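Local coordinates for DNA ligase (PDB 3QWU), which is a putative ATP-dependent ligase that binds adenosine and calcium and probably joins nucleic acid ends by way of an adenylated intermediate, at residues K241-K245 with K301-T305; E137-I141 with L319-L323; N236-I240 with R258-L262; A292-E297 with L359-L363. All blocks are in the same frame, centred on the assembly; numbering follows the deposited sequence. Where two conformers were deposited one is given.

How the contacts relate
Contact 2 is the buried one, an apolar meeting of a loop of the RNA ligase region with a helix of the C-terminal region; contact 1 lies at the surface and depends on two lysine tips that reach backbone carbonyls. Contacts 3 and 4 are partly buried helix pairs, and both also touch the second subunit. Contacts 1 and 3 share helix 233-242: contact 3 uses its body, which carries the calcium ligand D239, and contact 1 its C-terminal end. Contacts 1 and 4 meet directly through Q295, whose OE1 receives Y303 N and, weakly, K245 NZ. The polar bonds across the segments lie in contacts 1 and 3, whereas contacts 2 and 4 rely on leucines, one proline and aromatic rings.

Contact 1: residues K241-K245 with K301-T305; sequences KTNAK and KVYKT
K245 reaches across from the turn that follows helix 233-242 and lays its alkyl chain over V302, just before strand 303-310. K245 CB stands 4.0 Å from V302 CG1, and CG comes closer, 3.6 Å from the same methyl. V302 offers this branch because CG1 is set anti to the backbone N (chi1 173°). K245 CD passes V302 CG1 and has K304 CG at 4.2 Å, while CE runs past the carbonyl oxygen of Y303. The fully extended chain then delivers K245 NZ to Y303 O, a 2.9 Å hydrogen bond in which the nitrogen sits above the carbonyl plane, 38° out of it, and not on a lone pair. Q295 OE1 of helix 276-299 gives the ammonium a second, weak partner. An alanine at K245 is likely to leave Y303 O without this donor and V302 CG1 without its aliphatic cover.

K304 works in the reverse direction. Its chain, bent at the third torsion, carries K304 NZ to T242 O at 2.9 Å, where it meets a carbonyl in the last turn of the helix; a salt bridge to E142 holds the same ammonium. T242 keeps its own hydroxyl on M238 O, one turn back, and its side chain lies about 6 Å from the calcium ion bound by D239 of the same helix.

Two lysines, one from each segment, therefore tie the helix end and the strand together by donating to main-chain oxygens. The positive charge of K304 beside the helix C-terminus, with E142 close by, would probably be favoured electrostatically.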
loop_
_atom_site.group_PDB
_atom_site.type_symbol
_atom_site.label_atom_id
_atom_site.label_comp_id
_atom_site.label_asym_id
_atom_site.label_seq_id
_atom_site.Cartn_x
_atom_site.Cartn_y
_atom_site.Cartn_z
ATOM N N LYS A 241 5.815 10.015 -6.498
ATOM C CA LYS A 241 5.050 11.019 -7.259
ATOM C C LYS A 241 4.640 10.608 -8.648
ATOM O O LYS A 241 3.476 10.798 -9.035
ATOM C CB LYS A 241 5.847 12.316 -7.370
ATOM C CG LYS A 241 5.333 13.351 -8.400
ATOM C CD LYS A 241 4.741 14.600 -7.788
ATOM C CE LYS A 241 4.306 15.634 -8.845
ATOM N NZ LYS A 241 4.799 17.045 -8.469
ATOM N N THR A 242 5.575 10.079 -9.434
ATOM C CA THR A 242 5.238 9.753 -10.804
ATOM C C THR A 242 4.410 8.508 -10.867
ATOM O O THR A 242 3.899 8.212 -11.894
ATOM C CB THR A 242 6.476 9.541 -11.680
ATOM O OG1 THR A 242 7.214 8.501 -11.101
ATOM C CG2 THR A 242 7.361 10.820 -11.724
ATOM N N ASN A 243 4.269 7.769 -9.778
ATOM C CA ASN A 243 3.404 6.588 -9.781
ATOM C C ASN A 243 1.998 6.812 -9.232
ATOM O O ASN A 243 1.270 5.851 -8.967
ATOM C CB ASN A 243 4.068 5.480 -8.993
ATOM C CG ASN A 243 4.775 4.546 -9.887
ATOM O OD1 ASN A 243 4.222 3.477 -10.242
ATOM N ND2 ASN A 243 5.981 4.954 -10.357
ATOM N N ALA A 244 1.631 8.071 -9.010
ATOM C CA ALA A 244 0.297 8.385 -8.484
ATOM C C ALA A 244 -0.819 7.772 -9.348
ATOM O O ALA A 244 -1.715 7.166 -8.821
ATOM C CB ALA A 244 0.100 9.888 -8.380
ATOM N N LYS A 245 -0.766 7.969 -10.667
ATOM C CA LYS A 245 -1.850 7.553 -11.570
ATOM C C LYS A 245 -2.005 6.035 -11.586
ATOM O O LYS A 245 -3.039 5.479 -11.980
ATOM C CB LYS A 245 -1.599 8.102 -12.968
ATOM C CG LYS A 245 -1.798 9.610 -13.015
ATOM C CD LYS A 245 -1.328 10.244 -14.304
ATOM C CE LYS A 245 -1.663 11.732 -14.419
ATOM N NZ LYS A 245 -1.350 12.225 -15.787
ATOM N N LYS A 301 -10.453 11.712 -18.345
ATOM C CA LYS A 301 -9.675 10.480 -18.370
ATOM C C LYS A 301 -8.389 10.709 -17.568
ATOM O O LYS A 301 -7.800 11.823 -17.580
ATOM C CB LYS A 301 -9.196 10.130 -19.799
ATOM C CG LYS A 301 -10.230 9.824 -20.823
ATOM C CD LYS A 301 -10.767 8.371 -20.742
ATOM C CE LYS A 301 -11.642 8.001 -21.955
ATOM N NZ LYS A 301 -11.579 6.512 -22.190
ATOM N N VAL A 302 -7.901 9.656 -16.926
ATOM C CA VAL A 302 -6.587 9.724 -16.292
ATOM C C VAL A 302 -5.602 8.869 -17.108
ATOM O O VAL A 302 -5.778 7.663 -17.263
ATOM C CB VAL A 302 -6.624 9.255 -14.844
ATOM C CG1 VAL A 302 -5.172 9.174 -14.278
ATOM C CG2 VAL A 302 -7.491 10.155 -14.041
ATOM N N TYR A 303 -4.572 9.512 -17.632
ATOM C CA TYR A 303 -3.678 8.854 -18.558
ATOM C C TYR A 303 -2.276 9.505 -18.561
ATOM O O TYR A 303 -2.135 10.679 -18.170
ATOM C CB TYR A 303 -4.309 8.898 -19.973
ATOM C CG TYR A 303 -4.439 10.284 -20.573
ATOM C CD1 TYR A 303 -5.615 11.001 -20.465
ATOM C CD2 TYR A 303 -3.386 10.868 -21.285
ATOM C CE1 TYR A 303 -5.745 12.280 -21.014
ATOM C CE2 TYR A 303 -3.519 12.152 -21.842
ATOM C CZ TYR A 303 -4.700 12.831 -21.690
ATOM O OH TYR A 303 -4.861 14.071 -22.239
ATOM N N LYS A 304 -1.269 8.743 -18.990
ATOM C CA LYS A 304 0.094 9.265 -19.249
ATOM C C LYS A 304 0.358 9.251 -20.739
ATOM O O LYS A 304 0.028 8.288 -21.383
ATOM C CB LYS A 304 1.165 8.402 -18.585
ATOM C CG LYS A 304 1.142 8.377 -17.073
ATOM C CD LYS A 304 2.537 8.032 -16.500
ATOM C CE LYS A 304 2.493 7.281 -15.184
ATOM N NZ LYS A 304 3.821 7.219 -14.651
ATOM N N THR A 305 0.949 10.297 -21.290
ATOM C CA THR A 305 1.258 10.309 -22.723
ATOM C C THR A 305 2.725 9.951 -22.896
ATOM O O THR A 305 3.550 10.412 -22.148
ATOM C CB THR A 305 0.909 11.701 -23.414
ATOM O OG1 THR A 305 -0.528 11.888 -23.453
ATOM C CG2 THR A 305 1.441 11.780 -24.864
#

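Contact 2: residues E137-I141 with L319-L323; sequences ENPYI and LLELL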
loop_
_atom_site.group_PDB
_atom_site.type_symbol
_atom_site.label_atom_id
_atom_site.label_comp_id
_atom_site.label_asym_id
_atom_site.label_seq_id
_atom_site.Cartn_x
_atom_site.Cartn_y
_atom_site.Cartn_z
ATOM N N GLU A 137 11.992 10.448 -24.467
ATOM C CA GLU A 137 11.127 9.917 -25.493
ATOM C C GLU A 137 11.255 8.389 -25.667
ATOM O O GLU A 137 11.601 7.907 -26.736
ATOM C CB GLU A 137 11.424 10.659 -26.789
ATOM C CG GLU A 137 11.249 12.142 -26.648
ATOM C CD GLU A 137 11.717 12.901 -27.873
ATOM O OE1 GLU A 137 11.931 12.306 -28.955
ATOM O OE2 GLU A 137 11.881 14.115 -27.749
ATOM N N ASN A 138 10.958 7.650 -24.608
ATOM C CA ASN A 138 10.874 6.218 -24.643
ATOM C C ASN A 138 9.472 5.766 -24.245
ATOM O O ASN A 138 8.730 6.528 -23.694
ATOM C CB ASN A 138 11.947 5.571 -23.758
ATOM C CG ASN A 138 11.549 5.476 -22.301
ATOM O OD1 ASN A 138 10.889 4.529 -21.877
ATOM N ND2 ASN A 138 11.967 6.459 -21.523
ATOM N N PRO A 139 9.099 4.516 -24.562
ATOM C CA PRO A 139 7.700 4.158 -24.386
ATOM C C PRO A 139 7.434 3.437 -23.111
ATOM O O PRO A 139 6.315 3.078 -22.876
ATOM C CB PRO A 139 7.433 3.217 -25.565
ATOM C CG PRO A 139 8.840 2.672 -25.948
ATOM C CD PRO A 139 9.861 3.412 -25.153
ATOM N N TYR A 140 8.433 3.238 -22.273
ATOM C CA TYR A 140 8.226 2.472 -21.046
ATOM C C TYR A 140 8.137 3.299 -19.737
ATOM O O TYR A 140 7.496 2.887 -18.797
ATOM C CB TYR A 140 9.358 1.472 -20.912
ATOM C CG TYR A 140 9.322 0.399 -21.952
ATOM C CD1 TYR A 140 8.321 -0.523 -21.960
ATOM C CD2 TYR A 140 10.287 0.338 -22.956
ATOM C CE1 TYR A 140 8.295 -1.521 -22.902
ATOM C CE2 TYR A 140 10.269 -0.631 -23.903
ATOM C CZ TYR A 140 9.262 -1.576 -23.882
ATOM O OH TYR A 140 9.220 -2.571 -24.816
ATOM N N ILE A 141 8.781 4.454 -19.709
ATOM C CA ILE A 141 9.098 5.177 -18.493
ATOM C C ILE A 141 8.946 6.664 -18.831
ATOM O O ILE A 141 9.555 7.170 -19.779
ATOM C CB ILE A 141 10.575 4.837 -18.097
ATOM C CG1 ILE A 141 10.677 3.358 -17.683
ATOM C CG2 ILE A 141 11.115 5.713 -16.982
ATOM C CD1 ILE A 141 9.807 2.986 -16.488
ATOM N N LEU A 319 5.087 -2.232 -31.494
ATOM C CA LEU A 319 5.217 -1.769 -30.117
ATOM C C LEU A 319 3.847 -1.558 -29.449
ATOM O O LEU A 319 3.669 -2.017 -28.336
ATOM C CB LEU A 319 6.073 -0.505 -29.984
ATOM C CG LEU A 319 6.006 -0.016 -28.522
ATOM C CD1 LEU A 319 6.990 -0.827 -27.641
ATOM C CD2 LEU A 319 6.238 1.448 -28.407
ATOM N N LEU A 320 2.920 -0.847 -30.098
ATOM C CA LEU A 320 1.528 -0.725 -29.599
ATOM C C LEU A 320 0.936 -2.063 -29.253
ATOM O O LEU A 320 0.320 -2.220 -28.193
ATOM C CB LEU A 320 0.575 -0.069 -30.615
ATOM C CG LEU A 320 0.836 1.417 -30.890
ATOM C CD1 LEU A 320 -0.028 1.909 -32.015
ATOM C CD2 LEU A 320 0.652 2.301 -29.660
ATOM N N GLU A 321 1.089 -3.024 -30.164
ATOM C CA GLU A 321 0.493 -4.349 -29.955
ATOM C C GLU A 321 1.183 -5.059 -28.771
ATOM O O GLU A 321 0.513 -5.711 -27.946
ATOM C CB GLU A 321 0.492 -5.173 -31.260
ATOM C CG GLU A 321 -0.452 -4.548 -32.352
ATOM C CD GLU A 321 -0.551 -5.334 -33.679
ATOM O OE1 GLU A 321 0.352 -6.146 -34.003
ATOM O OE2 GLU A 321 -1.544 -5.112 -34.418
ATOM N N LEU A 322 2.500 -4.897 -28.637
ATOM C CA LEU A 322 3.156 -5.433 -27.436
ATOM C C LEU A 322 2.570 -4.829 -26.134
ATOM O O LEU A 322 2.205 -5.554 -25.203
ATOM C CB LEU A 322 4.677 -5.265 -27.480
ATOM C CG LEU A 322 5.328 -5.873 -26.230
ATOM C CD1 LEU A 322 4.908 -7.375 -26.127
ATOM C CD2 LEU A 322 6.856 -5.663 -26.151
ATOM N N LEU A 323 2.449 -3.518 -26.078
ATOM C CA LEU A 323 2.011 -2.878 -24.855
ATOM C C LEU A 323 0.544 -3.215 -24.470
ATOM O O LEU A 323 0.233 -3.333 -23.306
ATOM C CB LEU A 323 2.280 -1.369 -24.913
ATOM C CG LEU A 323 3.623 -0.903 -24.306
ATOM C CD1 LEU A 323 4.752 -1.759 -24.696
ATOM C CD2 LEU A 323 3.931 0.537 -24.695
#
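Y140 lays the far part of its ring across the leucines of helix 313-325, with Y140 CE1 4.0 Å from L323 CD1 in an oblique approach. The phenol oxygen goes further in, Y140 OH resting 4.0 Å from L319 CD1 and 4.1 Å from L322 CD2. This OH is buried by the contact and has no polar partner in the model; its neighbours across the contact are methyl groups. P139 adds the second apolar patch: P139 CB packs 3.6 Å from L319 CD2, and CG touches the same methyl. L319 therefore divides its two branches, CD1 for the tyrosine and CD2 for the proline, while L323 CD2 comes up beside P139 O.

The loop keeps its shape through N138, whose OD1 accepts from Y140 N at 2.8 Å, an Asx turn; a weaker bond from I141 N reaches the same oxygen. F348 of strand 343-352 touches both P139 and L323, and the Y140 ring also meets that of Y84, planes at about 55°. The contact thus joins a loop between two strands of the adenosine-binding RNA ligase region to a helix of the C-terminal region of the Pab1020 ligase family, consistent with an interface between the two regions.

Contact 3: residues N236-I240 with R258-L262; sequences NLMDI and RILRL. With CA (calcium ion), chain D.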
loop_
_atom_site.group_PDB
_atom_site.type_symbol
_atom_site.label_atom_id
_atom_site.label_comp_id
_atom_site.label_asym_id
_atom_site.label_seq_id
_atom_site.Cartn_x
_atom_site.Cartn_y
_atom_site.Cartn_z
ATOM N N ASN A 236 13.680 8.136 -4.830
ATOM C CA ASN A 236 12.615 7.482 -4.109
ATOM C C ASN A 236 11.363 8.351 -4.053
ATOM O O ASN A 236 10.285 7.899 -4.401
ATOM C CB ASN A 236 13.066 7.103 -2.670
ATOM C CG ASN A 236 13.953 5.889 -2.647
ATOM O OD1 ASN A 236 13.636 4.872 -3.289
ATOM N ND2 ASN A 236 15.033 5.937 -1.873
ATOM N N LEU A 237 11.536 9.623 -3.692
ATOM C CA LEU A 237 10.441 10.563 -3.734
ATOM C C LEU A 237 9.741 10.630 -5.132
ATOM O O LEU A 237 8.531 10.506 -5.231
ATOM C CB LEU A 237 10.921 11.937 -3.301
ATOM C CG LEU A 237 11.218 12.042 -1.820
ATOM C CD1 LEU A 237 12.012 13.324 -1.544
ATOM C CD2 LEU A 237 9.932 11.954 -1.009
ATOM N N MET A 238 10.533 10.825 -6.180
ATOM C CA MET A 238 10.037 10.982 -7.534
ATOM C C MET A 238 9.274 9.704 -7.960
ATOM O O MET A 238 8.302 9.785 -8.676
ATOM C CB MET A 238 11.203 11.179 -8.511
ATOM C CG MET A 238 11.500 12.530 -9.029
ATOM S SD MET A 238 10.117 13.683 -9.437
ATOM C CE MET A 238 9.975 14.506 -7.812
ATOM N N ASP A 239 9.745 8.536 -7.553
ATOM C CA ASP A 239 8.976 7.324 -7.846
ATOM C C ASP A 239 7.600 7.406 -7.237
ATOM O O ASP A 239 6.638 7.060 -7.919
ATOM C CB ASP A 239 9.643 6.041 -7.392
ATOM C CG ASP A 239 10.835 5.684 -8.252
ATOM O OD1 ASP A 239 10.982 6.224 -9.368
ATOM O OD2 ASP A 239 11.625 4.859 -7.794
ATOM N N ILE A 240 7.485 7.891 -5.994
ATOM C CA ILE A 240 6.181 7.905 -5.375
ATOM C C ILE A 240 5.301 8.833 -6.192
ATOM O O ILE A 240 4.227 8.453 -6.618
ATOM C CB ILE A 240 6.247 8.287 -3.892
ATOM C CG1 ILE A 240 7.073 7.267 -3.148
ATOM C CG2 ILE A 240 4.860 8.317 -3.331
ATOM C CD1 ILE A 240 7.224 7.527 -1.684
ATOM N N ARG A 258 9.102 1.870 -0.018
ATOM C CA ARG A 258 9.694 3.154 -0.418
ATOM C C ARG A 258 9.784 4.186 0.727
ATOM O O ARG A 258 10.696 4.998 0.772
ATOM C CB ARG A 258 9.029 3.684 -1.677
ATOM C CG ARG A 258 9.791 3.230 -2.970
ATOM C CD ARG A 258 8.991 3.403 -4.221
ATOM N NE ARG A 258 9.616 2.706 -5.349
ATOM C CZ ARG A 258 9.491 1.411 -5.616
ATOM N NH1 ARG A 258 8.733 0.609 -4.857
ATOM N NH2 ARG A 258 10.143 0.912 -6.664
ATOM N N ILE A 259 8.873 4.071 1.690
ATOM C CA ILE A 259 8.898 4.889 2.878
ATOM C C ILE A 259 10.028 4.487 3.809
ATOM O O ILE A 259 10.745 5.348 4.313
ATOM C CB ILE A 259 7.538 4.826 3.628
ATOM C CG1 ILE A 259 6.472 5.487 2.753
ATOM C CG2 ILE A 259 7.644 5.514 4.950
ATOM C CD1 ILE A 259 5.103 4.883 2.879
ATOM N N LEU A 260 10.166 3.179 4.055
ATOM C CA LEU A 260 11.315 2.677 4.788
ATOM C C LEU A 260 12.642 3.108 4.160
ATOM O O LEU A 260 13.618 3.275 4.864
ATOM C CB LEU A 260 11.269 1.144 4.961
ATOM C CG LEU A 260 10.464 0.692 6.206
ATOM C CD1 LEU A 260 10.271 -0.823 6.327
ATOM C CD2 LEU A 260 11.145 1.217 7.398
ATOM N N ARG A 261 12.710 3.236 2.849
ATOM C CA ARG A 261 13.960 3.726 2.253
ATOM C C ARG A 261 14.239 5.157 2.710
ATOM O O ARG A 261 15.333 5.484 3.077
ATOM C CB ARG A 261 13.907 3.691 0.749
ATOM C CG ARG A 261 14.057 2.305 0.166
ATOM C CD ARG A 261 13.696 2.403 -1.374
ATOM N NE ARG A 261 13.119 1.162 -1.920
ATOM C CZ ARG A 261 12.795 1.009 -3.178
ATOM N NH1 ARG A 261 12.986 1.992 -4.069
ATOM N NH2 ARG A 261 12.326 -0.145 -3.560
ATOM N N LEU A 262 13.214 5.991 2.697
ATOM C CA LEU A 262 13.352 7.376 3.122
ATOM C C LEU A 262 13.581 7.429 4.629
ATOM O O LEU A 262 14.474 8.117 5.086
ATOM C CB LEU A 262 12.125 8.186 2.724
ATOM C CG LEU A 262 12.126 9.679 3.094
ATOM C CD1 LEU A 262 13.115 10.494 2.260
ATOM C CD2 LEU A 262 10.726 10.243 2.945
HETATM CA CA CA D . 13.009 7.176 -10.568
HETATM O O HOH W 1 16.204 7.446 0.714
HETATM O O HOH W 2 13.578 5.460 -9.242
HETATM O O HOH W 3 12.318 5.147 -11.528
#
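N236 and R261 each turn CG anti to their own carbonyl carbon (chi1 -77° for N236), which aims the amide and the extended arginine chain toward each other between the two helices. There R261 NH1 donates to N236 OD1 at 3.1 Å, nearly straight with an N-H...O angle of 163°, and the oxygen lies at the edge of the guanidinium, near its plane. The amide plane itself is strongly twisted from that of the guanidinium. On its other end, N236 ND2 donates to a water at 3.2 Å that passes a weak bond on to R261 O, so both polar atoms of the amide are linked to the same arginine. R261 NH2 has its own partner in N257.

One turn along, D239 divides its carboxylate. D239 OD1 binds the calcium ion at 2.5 Å, together with two waters, E143 and D82; D239 OD2 points to the edge of the R258 guanidinium, 3.8 Å from R258 NE, a long salt bridge. R258 is a second-shell charge here and would probably offset part of the negative charge at the metal site. R261 NH2 lies over one face of the R258 guanidinium, 3.7 Å above its plane, and Y254 makes a cation-pi contact with R258. I240 CD1 packs against R258 CB at 4.2 Å.

The two helical segments run nearly antiparallel, at 153°, with axes 10.1 Å apart at closest approach. Helix 276-299 covers the apolar side, where L237 and L262 both meet L277 and I240 meets L281 and F285, while I259 and L262 pack on L289 and I286 of the second subunit.

Contact 4: residues A292-E297 with L359-L363; sequences AIEQFE and LGHLL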
loop_
_atom_site.group_PDB
_atom_site.type_symbol
_atom_site.label_atom_id
_atom_site.label_comp_id
_atom_site.label_asym_id
_atom_site.label_seq_id
_atom_site.Cartn_x
_atom_site.Cartn_y
_atom_site.Cartn_z
ATOM N N ALA A 292 -3.517 14.119 -11.040
ATOM C CA ALA A 292 -4.373 13.162 -11.710
ATOM C C ALA A 292 -5.867 13.595 -11.607
ATOM O O ALA A 292 -6.621 13.372 -12.560
ATOM C CB ALA A 292 -4.166 11.761 -11.197
ATOM N N ILE A 293 -6.273 14.207 -10.476
ATOM C CA ILE A 293 -7.602 14.819 -10.365
ATOM C C ILE A 293 -7.817 16.018 -11.287
ATOM O O ILE A 293 -8.884 16.154 -11.909
ATOM C CB ILE A 293 -7.909 15.245 -8.930
ATOM C CG1 ILE A 293 -8.184 13.997 -8.078
ATOM C CG2 ILE A 293 -9.091 16.214 -8.846
ATOM C CD1 ILE A 293 -7.756 14.175 -6.643
ATOM N N GLU A 294 -6.839 16.924 -11.358
ATOM C CA GLU A 294 -6.936 18.038 -12.352
ATOM C C GLU A 294 -7.071 17.473 -13.786
ATOM O O GLU A 294 -7.866 18.001 -14.557
ATOM C CB GLU A 294 -5.744 19.007 -12.288
ATOM C CG GLU A 294 -5.816 20.026 -11.093
ATOM C CD GLU A 294 -4.439 20.596 -10.730
ATOM O OE1 GLU A 294 -3.432 20.063 -11.200
ATOM O OE2 GLU A 294 -4.354 21.576 -9.977
ATOM N N GLN A 295 -6.301 16.430 -14.124
ATOM C CA GLN A 295 -6.342 15.899 -15.468
ATOM C C GLN A 295 -7.724 15.256 -15.724
ATOM O O GLN A 295 -8.326 15.481 -16.794
ATOM C CB GLN A 295 -5.215 14.917 -15.714
ATOM C CG GLN A 295 -5.099 14.405 -17.149
ATOM C CD GLN A 295 -4.152 13.196 -17.327
ATOM O OE1 GLN A 295 -4.248 12.166 -16.620
ATOM N NE2 GLN A 295 -3.254 13.310 -18.303
ATOM N N PHE A 296 -8.232 14.531 -14.731
ATOM C CA PHE A 296 -9.569 13.973 -14.800
ATOM C C PHE A 296 -10.648 15.025 -15.005
ATOM O O PHE A 296 -11.570 14.814 -15.806
ATOM C CB PHE A 296 -9.947 13.171 -13.551
ATOM C CG PHE A 296 -11.315 12.584 -13.643
ATOM C CD1 PHE A 296 -12.371 13.118 -12.936
ATOM C CD2 PHE A 296 -11.577 11.561 -14.553
ATOM C CE1 PHE A 296 -13.662 12.598 -13.069
ATOM C CE2 PHE A 296 -12.846 11.050 -14.694
ATOM C CZ PHE A 296 -13.899 11.558 -13.937
ATOM N N GLU A 297 -10.572 16.135 -14.267
ATOM C CA GLU A 297 -11.556 17.205 -14.436
ATOM C C GLU A 297 -11.476 17.870 -15.802
ATOM O O GLU A 297 -12.492 18.237 -16.370
ATOM C CB GLU A 297 -11.434 18.275 -13.344
ATOM C CG GLU A 297 -11.872 17.808 -12.001
ATOM C CD GLU A 297 -13.371 17.561 -11.904
ATOM O OE1 GLU A 297 -14.166 18.526 -12.063
ATOM O OE2 GLU A 297 -13.760 16.406 -11.636
ATOM N N LEU A 359 -11.899 7.888 -9.565
ATOM C CA LEU A 359 -11.957 9.330 -9.370
ATOM C C LEU A 359 -13.320 9.898 -9.825
ATOM O O LEU A 359 -13.896 10.755 -9.148
ATOM C CB LEU A 359 -10.768 10.017 -10.051
ATOM C CG LEU A 359 -9.316 9.769 -9.565
ATOM C CD1 LEU A 359 -8.330 10.659 -10.347
ATOM C CD2 LEU A 359 -9.112 10.030 -8.104
ATOM N N GLY A 360 -13.861 9.393 -10.927
ATOM C CA GLY A 360 -15.202 9.718 -11.359
ATOM C C GLY A 360 -16.266 9.390 -10.322
ATOM O O GLY A 360 -17.269 10.151 -10.150
ATOM N N HIS A 361 -16.084 8.257 -9.645
ATOM C CA HIS A 361 -17.070 7.792 -8.672
ATOM C C HIS A 361 -17.036 8.662 -7.411
ATOM O O HIS A 361 -18.058 9.083 -6.917
ATOM C CB HIS A 361 -16.850 6.301 -8.348
ATOM C CG HIS A 361 -17.828 5.746 -7.348
ATOM N ND1 HIS A 361 -19.158 5.532 -7.641
ATOM C CD2 HIS A 361 -17.671 5.400 -6.044
ATOM C CE1 HIS A 361 -19.776 5.063 -6.566
ATOM N NE2 HIS A 361 -18.891 4.966 -5.584
ATOM N N LEU A 362 -15.833 8.960 -6.927
ATOM C CA LEU A 362 -15.658 9.802 -5.771
ATOM C C LEU A 362 -15.986 11.269 -6.029
ATOM O O LEU A 362 -16.688 11.881 -5.215
ATOM C CB LEU A 362 -14.238 9.714 -5.277
ATOM C CG LEU A 362 -13.708 8.331 -4.985
ATOM C CD1 LEU A 362 -12.292 8.479 -4.467
ATOM C CD2 LEU A 362 -14.624 7.639 -3.998
ATOM N N LEU A 363 -15.502 11.828 -7.145
ATOM C CA LEU A 363 -15.754 13.247 -7.498
ATOM C C LEU A 363 -17.220 13.615 -7.738
ATOM O O LEU A 363 -17.611 14.744 -7.519
ATOM C CB LEU A 363 -14.930 13.677 -8.728
ATOM C CG LEU A 363 -13.444 13.833 -8.433
ATOM C CD1 LEU A 363 -12.780 14.093 -9.715
ATOM C CD2 LEU A 363 -13.180 14.960 -7.455
#
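F296 sets its ring on the backbone of G360 where two helices of the C-terminal region, 276-299 and 353-363, pack almost at right angles (85° between the short segments). F296 CZ lies 3.4 Å from G360 CA, and one face of the ring is covered by G360 N and L359 CB. The absence of a side chain at G360 is what allows CZ to lie this close. Further along the ring, F296 CD1 meets L363 CD1 at 3.4 Å, obliquely. The ring reaches across because its CG is anti to the backbone N (chi1 -179°). An alanine in place of F296 would probably open a gap over G360 and leave L363 CD1 short of its aromatic neighbour.

L359 fills the next position: its CD1 packs 4.0 Å from I293 CG1 and lies beside A292 O, 3.9 Å away, while CD2 also touches I293. I293 CG2 in turn reaches L363 CD1, which joins the two leucine contacts into one apolar strip.

Further out, V302, just before strand 303-310, touches both F296 and L359. The second subunit closes another side: its Y267 packs on I293 and E297, its L264 on L362 and L363. The E297 chain bends at its second torsion, which swings E297 OE2 back to within 3.2 Å of L363 CD1.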